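Local coordinates for lipolytic protein G-D-S-L family (Veillonella parvula DSM 2008, PDB 4RW0) that is probably an esterase or lipase-like hydrolase of the GDSL (SGNH) family, cleaving acyl esters with an active-site serine, at residues 10-15 with 40-46; 29-33 with 178-183; 111-117 with 149-153. All blocks are in the same frame, centred on the assembly; numbering follows the deposited sequence.

Contact 1: residues 10-15 with 40-46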
loop_
_atom_site.group_PDB
_atom_site.type_symbol
_atom_site.label_atom_id
_atom_site.label_comp_id
_atom_site.label_asym_id
_atom_site.label_seq_id
_atom_site.Cartn_x
_atom_site.Cartn_y
_atom_site.Cartn_z
ATOM N N GLY A 10 -5.676 0.753 -3.056
ATOM C CA GLY A 10 -5.669 0.884 -1.615
ATOM C C GLY A 10 -6.628 1.927 -1.084
ATOM O O GLY A 10 -7.595 2.271 -1.739
ATOM N N ASP A 11 -6.352 2.421 0.120
ATOM C CA ASP A 11 -7.218 3.302 0.764
ATOM C C ASP A 11 -6.667 4.779 0.703
ATOM O O ASP A 11 -5.974 5.160 -0.214
ATOM C CB ASP A 11 -7.499 2.792 2.152
ATOM C CG ASP A 11 -6.216 2.747 3.038
ATOM O OD1 ASP A 11 -5.165 3.407 2.687
ATOM O OD2 ASP A 11 -6.237 1.919 3.995
ATOM N N SER A 12 -6.981 5.583 1.682
ATOM C CA SER A 12 -6.565 7.003 1.640
ATOM C C SER A 12 -5.074 7.200 1.777
ATOM O O SER A 12 -4.542 8.192 1.328
ATOM C CB SER A 12 -7.346 7.752 2.694
ATOM O OG SER A 12 -6.926 7.180 3.896
ATOM N N ILE A 13 -4.366 6.199 2.291
ATOM C CA ILE A 13 -2.922 6.299 2.475
ATOM C C ILE A 13 -2.215 5.960 1.164
ATOM O O ILE A 13 -1.082 6.343 0.937
ATOM C CB ILE A 13 -2.459 5.398 3.655
ATOM C CG1 ILE A 13 -2.986 5.962 4.975
ATOM C CG2 ILE A 13 -0.949 5.312 3.745
ATOM C CD1 ILE A 13 -2.761 5.067 6.177
ATOM N N THR A 14 -2.872 5.240 0.270
ATOM C CA THR A 14 -2.388 5.126 -1.075
ATOM C C THR A 14 -2.861 6.344 -1.957
ATOM O O THR A 14 -2.138 6.818 -2.853
ATOM C CB THR A 14 -2.889 3.804 -1.673
ATOM O OG1 THR A 14 -2.207 2.732 -1.011
ATOM C CG2 THR A 14 -2.677 3.739 -3.170
ATOM N N ARG A 15 -4.083 6.795 -1.748
ATOM C CA ARG A 15 -4.631 7.956 -2.530
ATOM C C ARG A 15 -3.777 9.230 -2.211
ATOM O O ARG A 15 -3.492 10.021 -3.087
ATOM C CB ARG A 15 -6.065 8.234 -2.148
ATOM C CG ARG A 15 -6.910 8.894 -3.207
ATOM C CD ARG A 15 -6.869 10.380 -3.094
ATOM N NE ARG A 15 -7.529 10.944 -1.905
ATOM C CZ ARG A 15 -7.307 12.202 -1.492
ATOM N NH1 ARG A 15 -6.485 13.020 -2.148
ATOM N NH2 ARG A 15 -7.866 12.663 -0.394
ATOM N N ASN A 40 -3.296 5.874 -9.957
ATOM C CA ASN A 40 -3.781 5.714 -8.605
ATOM C C ASN A 40 -5.271 5.389 -8.534
ATOM O O ASN A 40 -6.061 6.212 -8.829
ATOM C CB ASN A 40 -3.513 6.968 -7.820
ATOM C CG ASN A 40 -3.394 6.733 -6.327
ATOM O OD1 ASN A 40 -4.066 5.879 -5.745
ATOM N ND2 ASN A 40 -2.528 7.575 -5.660
ATOM N N TYR A 41 -5.609 4.188 -8.108
ATOM C CA TYR A 41 -7.004 3.745 -7.870
ATOM C C TYR A 41 -7.362 3.754 -6.404
ATOM O O TYR A 41 -8.393 3.228 -5.956
ATOM C CB TYR A 41 -7.205 2.350 -8.486
ATOM C CG TYR A 41 -7.254 2.290 -9.949
ATOM C CD1 TYR A 41 -6.110 2.336 -10.703
ATOM C CD2 TYR A 41 -8.479 2.145 -10.632
ATOM C CE1 TYR A 41 -6.158 2.292 -12.082
ATOM C CE2 TYR A 41 -8.544 2.087 -12.041
ATOM C CZ TYR A 41 -7.385 2.144 -12.750
ATOM O OH TYR A 41 -7.334 2.168 -14.102
ATOM N N GLY A 42 -6.524 4.405 -5.585
ATOM C CA GLY A 42 -6.765 4.451 -4.202
ATOM C C GLY A 42 -8.073 5.147 -3.912
ATOM O O GLY A 42 -8.443 6.116 -4.590
ATOM N N GLU A 43 -8.694 4.802 -2.804
ATOM C CA GLU A 43 -10.035 5.358 -2.499
ATOM C C GLU A 43 -10.118 5.599 -1.007
ATOM O O GLU A 43 -9.931 4.700 -0.187
ATOM C CB GLU A 43 -11.123 4.381 -2.938
ATOM C CG GLU A 43 -12.538 4.788 -2.558
ATOM C CD GLU A 43 -13.529 3.581 -2.685
ATOM O OE1 GLU A 43 -13.445 2.797 -3.672
ATOM O OE2 GLU A 43 -14.344 3.365 -1.749
ATOM N N ASP A 44 -10.421 6.825 -0.649
ATOM C CA ASP A 44 -10.516 7.163 0.727
ATOM C C ASP A 44 -11.626 6.393 1.437
ATOM O O ASP A 44 -12.699 6.237 0.911
ATOM C CB ASP A 44 -10.825 8.671 0.902
ATOM C CG ASP A 44 -9.679 9.601 0.439
ATOM O OD1 ASP A 44 -8.570 9.137 0.153
ATOM O OD2 ASP A 44 -9.893 10.853 0.375
ATOM N N GLY A 45 -11.327 5.900 2.625
ATOM C CA GLY A 45 -12.307 5.205 3.405
ATOM C C GLY A 45 -12.420 3.737 3.014
ATOM O O GLY A 45 -13.161 3.025 3.646
ATOM N N CYS A 46 -11.638 3.266 2.058
ATOM C CA CYS A 46 -11.810 1.913 1.507
ATOM C C CYS A 46 -11.466 0.769 2.485
ATOM O O CYS A 46 -10.468 0.812 3.227
ATOM C CB CYS A 46 -10.887 1.765 0.288
ATOM S SG CYS A 46 -11.319 0.429 -0.822
HETATM O O HOH W 1 -8.652 0.989 -4.186
HETATM O O HOH W 2 -8.969 5.484 4.243
#
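Gly10 O accepts a hydrogen bond from Glu43 N at 3.0 Å, and this backbone link, flanked by a CA-H...O contact from Asp11 CA to Glu43 O, lays the loop 40-46 against the start of helix 12-15. Asp11 N-caps that helix through OD1, bonded to Ile13 N. Gly42 passes so near Arg15 N that a beta carbon would clash there.

Arg15 takes Asp44 side-on: NE reaches OD1 at 2.9 Å and NH2 reaches the syn lone pair of OD2 at 2.8 Å, with guanidinium and carboxylate planes 45° apart. Arg15 CG packs against Gly42 O, and bends at chi2 and chi3 beyond it turn NE and NH2 to Asp44 in this salt bridge. The same Asp44 OD1 lies 3.1 Å from Ser12 CB. Asn40 is fixed at both ends of its amide. Thr14 O lies in the plane of that amide and accepts from Asn40 ND2 (2.9 Å), which also donates to Glu27, while OD1 accepts from Gly42 N, closing an Asx turn.

Ser12 belongs to the GDS(L/I) signature, where the family has its nucleophile; its OG bonds to His165 and to a water that accepts from Gly45 N, an arrangement consistent with an active site. Cys46 O accepts a hydrogen bond from Asn77 ND2 of helix 76-80, Thr14 packs on strand 69-73 and on Trp25 of helix 25-32, and Asn40 ends the edge strand 36-40.

Contact 2: residues 29-33 with 178-183. With NA (sodium ion), chain D.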
loop_
_atom_site.group_PDB
_atom_site.type_symbol
_atom_site.label_atom_id
_atom_site.label_comp_id
_atom_site.label_asym_id
_atom_site.label_seq_id
_atom_site.Cartn_x
_atom_site.Cartn_y
_atom_site.Cartn_z
ATOM N N CYS A 29 6.572 9.157 -6.677
ATOM C CA CYS A 29 7.222 8.111 -7.417
ATOM C C CYS A 29 7.050 8.322 -8.918
ATOM O O CYS A 29 8.007 8.201 -9.692
ATOM C CB CYS A 29 6.758 6.734 -7.046
ATOM S SG CYS A 29 7.167 6.167 -5.423
ATOM N N ASP A 30 5.866 8.726 -9.332
ATOM C CA ASP A 30 5.629 8.897 -10.736
ATOM C C ASP A 30 6.514 10.030 -11.353
ATOM O O ASP A 30 6.943 9.934 -12.551
ATOM C CB ASP A 30 4.172 9.266 -10.970
ATOM C CG ASP A 30 3.801 9.252 -12.453
ATOM O OD1 ASP A 30 3.632 8.223 -13.067
ATOM O OD2 ASP A 30 3.673 10.298 -13.019
ATOM N N ALA A 31 6.734 11.069 -10.535
ATOM C CA ALA A 31 7.546 12.214 -10.948
ATOM C C ALA A 31 9.005 11.838 -10.884
ATOM O O ALA A 31 9.845 12.498 -11.523
ATOM C CB ALA A 31 7.266 13.437 -10.069
ATOM N N SER A 32 9.356 10.793 -10.155
ATOM C CA SER A 32 10.765 10.424 -10.049
ATOM C C SER A 32 11.247 9.431 -11.061
ATOM O O SER A 32 12.443 9.280 -11.206
ATOM C CB SER A 32 11.073 9.815 -8.681
ATOM O OG SER A 32 10.618 10.701 -7.669
ATOM N N ILE A 33 10.375 8.698 -11.735
ATOM C CA ILE A 33 10.807 7.679 -12.710
ATOM C C ILE A 33 10.200 8.000 -14.070
ATOM O O ILE A 33 8.976 8.097 -14.237
ATOM C CB ILE A 33 10.372 6.279 -12.340
ATOM C CG1 ILE A 33 10.890 5.915 -10.980
ATOM C CG2 ILE A 33 10.999 5.272 -13.288
ATOM C CD1 ILE A 33 10.363 4.594 -10.449
ATOM N N ALA A 178 9.485 3.192 -1.355
ATOM C CA ALA A 178 8.840 2.485 -2.531
ATOM C C ALA A 178 9.765 2.496 -3.737
ATOM O O ALA A 178 9.867 1.527 -4.490
ATOM C CB ALA A 178 7.545 3.220 -2.902
ATOM N N LEU A 179 10.489 3.589 -3.917
ATOM C CA LEU A 179 11.471 3.674 -4.970
ATOM C C LEU A 179 12.633 2.674 -4.900
ATOM O O LEU A 179 13.208 2.323 -5.933
ATOM C CB LEU A 179 12.012 5.101 -5.117
ATOM C CG LEU A 179 11.041 6.181 -5.674
ATOM C CD1 LEU A 179 11.625 7.593 -5.566
ATOM C CD2 LEU A 179 10.734 5.878 -7.100
ATOM N N GLU A 180 12.912 2.138 -3.735
ATOM C CA GLU A 180 13.920 1.112 -3.652
ATOM C C GLU A 180 13.441 -0.129 -4.412
ATOM O O GLU A 180 14.262 -0.832 -4.957
ATOM C CB GLU A 180 14.229 0.730 -2.238
ATOM C CG GLU A 180 14.864 1.838 -1.388
ATOM C CD GLU A 180 15.015 1.403 0.111
ATOM O OE1 GLU A 180 15.221 0.198 0.375
ATOM O OE2 GLU A 180 14.864 2.251 1.042
ATOM N N VAL A 181 12.128 -0.346 -4.502
ATOM C CA VAL A 181 11.559 -1.503 -5.261
ATOM C C VAL A 181 11.270 -1.110 -6.660
ATOM O O VAL A 181 11.719 -1.783 -7.607
ATOM C CB VAL A 181 10.270 -1.972 -4.586
ATOM C CG1 VAL A 181 9.405 -2.861 -5.517
ATOM C CG2 VAL A 181 10.586 -2.675 -3.299
ATOM N N PHE A 182 10.588 0.031 -6.871
ATOM C CA PHE A 182 10.139 0.400 -8.213
ATOM C C PHE A 182 11.259 0.690 -9.186
ATOM O O PHE A 182 11.101 0.498 -10.399
ATOM C CB PHE A 182 9.192 1.627 -8.241
ATOM C CG PHE A 182 7.890 1.445 -7.501
ATOM C CD1 PHE A 182 7.188 0.238 -7.536
ATOM C CD2 PHE A 182 7.327 2.506 -6.845
ATOM C CE1 PHE A 182 5.965 0.115 -6.876
ATOM C CE2 PHE A 182 6.120 2.380 -6.155
ATOM C CZ PHE A 182 5.450 1.174 -6.178
ATOM N N THR A 183 12.356 1.231 -8.684
ATOM C CA THR A 183 13.492 1.586 -9.516
ATOM C C THR A 183 14.222 0.356 -10.077
ATOM O O THR A 183 14.871 0.429 -11.107
ATOM C CB THR A 183 14.466 2.493 -8.710
ATOM O OG1 THR A 183 13.819 3.751 -8.490
ATOM C CG2 THR A 183 15.617 2.798 -9.491
HETATM NA NA NA D . 6.732 8.571 -14.570
#
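Ile33 CG1 (chi1 -57°) and Leu179 CG (chi1 -69°) both stand anti to the carbonyl carbon of their own residue, which directs the two branched chains past each other in opposite senses until Ile33 CD1 meets Leu179 CD2 at 3.6 Å. The other methyl of the leucine, CD1, rests 3.9 Å from Ser32 CB. Ile33 CD1 also touches Phe182 CB, where the two side chains cross at about a right angle.

Cys29 fills the inner side of the interface. Its SG lies in the plane of the Phe182 ring, at the edge beside CD2 and 5.1 Å from the centroid, a sulfur-aromatic contact; it also packs against Ala178 CB and Leu179 CG. Cut back to alanine, Leu179 would probably leave a gap beside Ser32 CB and Cys29 SG and deprive Ile33 CD1 of its closest neighbour across the interface.

No hydrogen bond crosses the interface, which joins the C-terminal end of helix 25-32 to the C-terminal part of helix 168-182 in the alpha/beta fold of the SGNH hydrolases. Phe182 also meets Phe38 of strand 36-40 edge-to-face, and both Ala178 and Phe182 rest on Trp25. Where helix 25-32 ends, the chain turns its carbonyls to a sodium ion, which is coordinated by Asp30 O at 2.4 Å, Ile33 O at 2.3 Å and Val36 O. The side chain of Asp30 turns elsewhere, OD1 taking a hydrogen bond from Phe38 N.

Contact 3: residues 111-117 with 149-153; sequences TQIDSDM and LFEAD
Gln112, Asp114 and selenomethionine Met117 meet Phe150 and Asp153 in a partly buried, water-bridged contact between the loop that follows strand 104-108 and helix 145-154. Direct hydrogen bonds between the segments are absent; apolar packing and three waters join them.

The amide of Gln112 works in two ways. Its OE1 lies 3.1 Å from Phe150 CA and near the ring's edge, the amide and ring planes being 44° apart. Its NE2 donates to Asp114 OD1 at 3.0 Å, arriving from above the carboxylate plane, and to a water that in turn donates to Phe150 O and Asp153 OD2. With CG anti to the backbone N (chi1 178°), Phe150 carries its ring out toward the loop, where Met117 CE meets the edge in plane, 3.6 Å from CE1. Deeper in, Thr111 CG2 packs on Leu149 CD1.

Asp114 OD1 and Asp153 OD2 are 4.1 Å apart, their carboxylates almost perpendicular. Two waters lie between the acids, one by Asp114 OD2 and Asp153 OD1, the other by Asp114 OD1 and Asp153 OD2; the nearby like charges could raise the pKa of one of them. A type I turn from Ile113 to Asp116 holds Ser115 OG near Glu163, to which it bonds, and Asp114 is tied to Glu163 through the backbone. The arrangement is that of a loop leaving the C-terminal end of a parallel strand in an alpha/beta fold, here tied to the loop that holds Glu163, ahead of helix 168-182.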
loop_
_atom_site.group_PDB
_atom_site.type_symbol
_atom_site.label_atom_id
_atom_site.label_comp_id
_atom_site.label_asym_id
_atom_site.label_seq_id
_atom_site.Cartn_x
_atom_site.Cartn_y
_atom_site.Cartn_z
ATOM N N THR A 111 1.085 1.200 7.443
ATOM C CA THR A 111 1.730 1.904 8.518
ATOM C C THR A 111 0.975 1.817 9.815
ATOM O O THR A 111 -0.150 1.343 9.901
ATOM C CB THR A 111 1.923 3.373 8.070
ATOM O OG1 THR A 111 0.711 3.865 7.487
ATOM C CG2 THR A 111 2.995 3.456 7.016
ATOM N N GLN A 112 1.616 2.259 10.882
ATOM C CA GLN A 112 1.088 2.041 12.217
ATOM C C GLN A 112 -0.168 2.799 12.563
ATOM O O GLN A 112 -0.446 3.866 12.032
ATOM C CB GLN A 112 2.186 2.365 13.248
ATOM C CG GLN A 112 2.378 3.863 13.482
ATOM C CD GLN A 112 3.817 4.183 13.917
ATOM O OE1 GLN A 112 4.781 3.862 13.220
ATOM N NE2 GLN A 112 3.953 4.861 15.042
ATOM N N ILE A 113 -0.915 2.248 13.499
ATOM C CA ILE A 113 -2.054 2.928 14.091
ATOM C C ILE A 113 -1.500 3.641 15.349
ATOM O O ILE A 113 -1.365 3.035 16.438
ATOM C CB ILE A 113 -3.220 1.938 14.368
ATOM C CG1 ILE A 113 -3.708 1.372 13.007
ATOM C CG2 ILE A 113 -4.368 2.684 15.069
ATOM C CD1 ILE A 113 -4.955 0.586 13.072
ATOM N N ASP A 114 -1.159 4.916 15.154
ATOM C CA ASP A 114 -0.385 5.715 16.116
ATOM C C ASP A 114 -1.190 6.113 17.339
ATOM O O ASP A 114 -0.647 6.507 18.328
ATOM C CB ASP A 114 0.170 7.003 15.456
ATOM C CG ASP A 114 1.393 7.583 16.218
ATOM O OD1 ASP A 114 2.261 6.760 16.614
ATOM O OD2 ASP A 114 1.495 8.838 16.403
ATOM N N SER A 115 -2.496 6.045 17.268
ATOM C CA SER A 115 -3.331 6.311 18.417
ATOM C C SER A 115 -3.458 5.138 19.385
ATOM O O SER A 115 -4.107 5.308 20.385
ATOM C CB SER A 115 -4.773 6.588 17.930
ATOM O OG SER A 115 -5.155 5.488 17.112
ATOM N N ASP A 116 -2.984 3.943 19.035
ATOM C CA ASP A 116 -3.204 2.752 19.866
ATOM C C ASP A 116 -2.076 1.738 19.666
ATOM O O ASP A 116 -2.273 0.617 19.158
ATOM C CB ASP A 116 -4.584 2.134 19.525
ATOM C CG ASP A 116 -5.068 1.133 20.585
ATOM O OD1 ASP A 116 -4.558 1.137 21.718
ATOM O OD2 ASP A 116 -5.945 0.330 20.262
HETATM N N MSE A 117 -0.871 2.151 20.035
HETATM C CA MSE A 117 0.292 1.356 19.762
HETATM C C MSE A 117 0.308 0.045 20.561
HETATM O O MSE A 117 1.036 -0.875 20.187
HETATM C CB MSE A 117 1.553 2.203 19.942
HETATM C CG MSE A 117 1.657 3.348 18.883
HETATM SE SE MSE A 117 1.762 2.569 17.058
HETATM C CE MSE A 117 3.631 2.040 16.968
ATOM N N LEU A 149 8.143 4.567 8.627
ATOM C CA LEU A 149 7.580 5.576 9.456
ATOM C C LEU A 149 7.726 5.303 10.962
ATOM O O LEU A 149 7.787 6.268 11.757
ATOM C CB LEU A 149 6.121 5.808 9.118
ATOM C CG LEU A 149 5.937 6.389 7.666
ATOM C CD1 LEU A 149 4.604 7.085 7.527
ATOM C CD2 LEU A 149 6.999 7.424 7.261
ATOM N N PHE A 150 7.719 4.020 11.354
ATOM C CA PHE A 150 7.868 3.690 12.777
ATOM C C PHE A 150 9.211 4.211 13.293
ATOM O O PHE A 150 9.274 4.875 14.310
ATOM C CB PHE A 150 7.793 2.161 12.998
ATOM C CG PHE A 150 8.003 1.775 14.453
ATOM C CD1 PHE A 150 7.000 1.932 15.372
ATOM C CD2 PHE A 150 9.251 1.324 14.905
ATOM C CE1 PHE A 150 7.212 1.604 16.728
ATOM C CE2 PHE A 150 9.481 1.025 16.263
ATOM C CZ PHE A 150 8.453 1.138 17.155
ATOM N N GLU A 151 10.253 3.924 12.555
ATOM C CA GLU A 151 11.634 4.372 12.926
ATOM C C GLU A 151 11.795 5.870 12.910
ATOM O O GLU A 151 12.385 6.473 13.822
ATOM C CB GLU A 151 12.658 3.707 12.028
ATOM C CG GLU A 151 12.740 2.220 12.340
ATOM C CD GLU A 151 13.746 1.447 11.510
ATOM O OE1 GLU A 151 14.328 1.980 10.536
ATOM O OE2 GLU A 151 13.940 0.252 11.831
ATOM N N ALA A 152 11.193 6.511 11.923
ATOM C CA ALA A 152 11.304 7.937 11.820
ATOM C C ALA A 152 10.575 8.589 12.944
ATOM O O ALA A 152 11.066 9.573 13.602
ATOM C CB ALA A 152 10.714 8.402 10.477
ATOM N N ASP A 153 9.351 8.132 13.199
ATOM C CA ASP A 153 8.568 8.746 14.286
ATOM C C ASP A 153 9.240 8.494 15.683
ATOM O O ASP A 153 9.239 9.374 16.575
ATOM C CB ASP A 153 7.152 8.204 14.283
ATOM C CG ASP A 153 6.360 8.659 15.426
ATOM O OD1 ASP A 153 5.763 9.794 15.361
ATOM O OD2 ASP A 153 6.263 7.793 16.351
HETATM O O HOH W 3 6.922 5.379 16.224
HETATM O O HOH W 4 3.653 10.283 17.033
HETATM O O HOH W 5 4.358 7.075 18.195
#

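All three contacts are partly buried, but the centre of contact 1 lies about 9 Å from the centre of the chain, against about 14 and 15 Å for the centres of contacts 2 and 3. Its chemistry is polar, with backbone bonds and a salt bridge around the probable active site, whereas contact 2 is apolar packing between helices with a sodium ion at one margin, and contact 3 combines apolar packing with waters between two carboxylates. Contacts 1 and 3 touch, Ile13 CD1 lying 3.9 Å from Thr111 OG1. Contacts 1 and 2 are joined through helix 25-32 and strand 36-40, while helix 168-182, used by contact 2, also receives Leu149 of contact 3 on Leu173 and Met174.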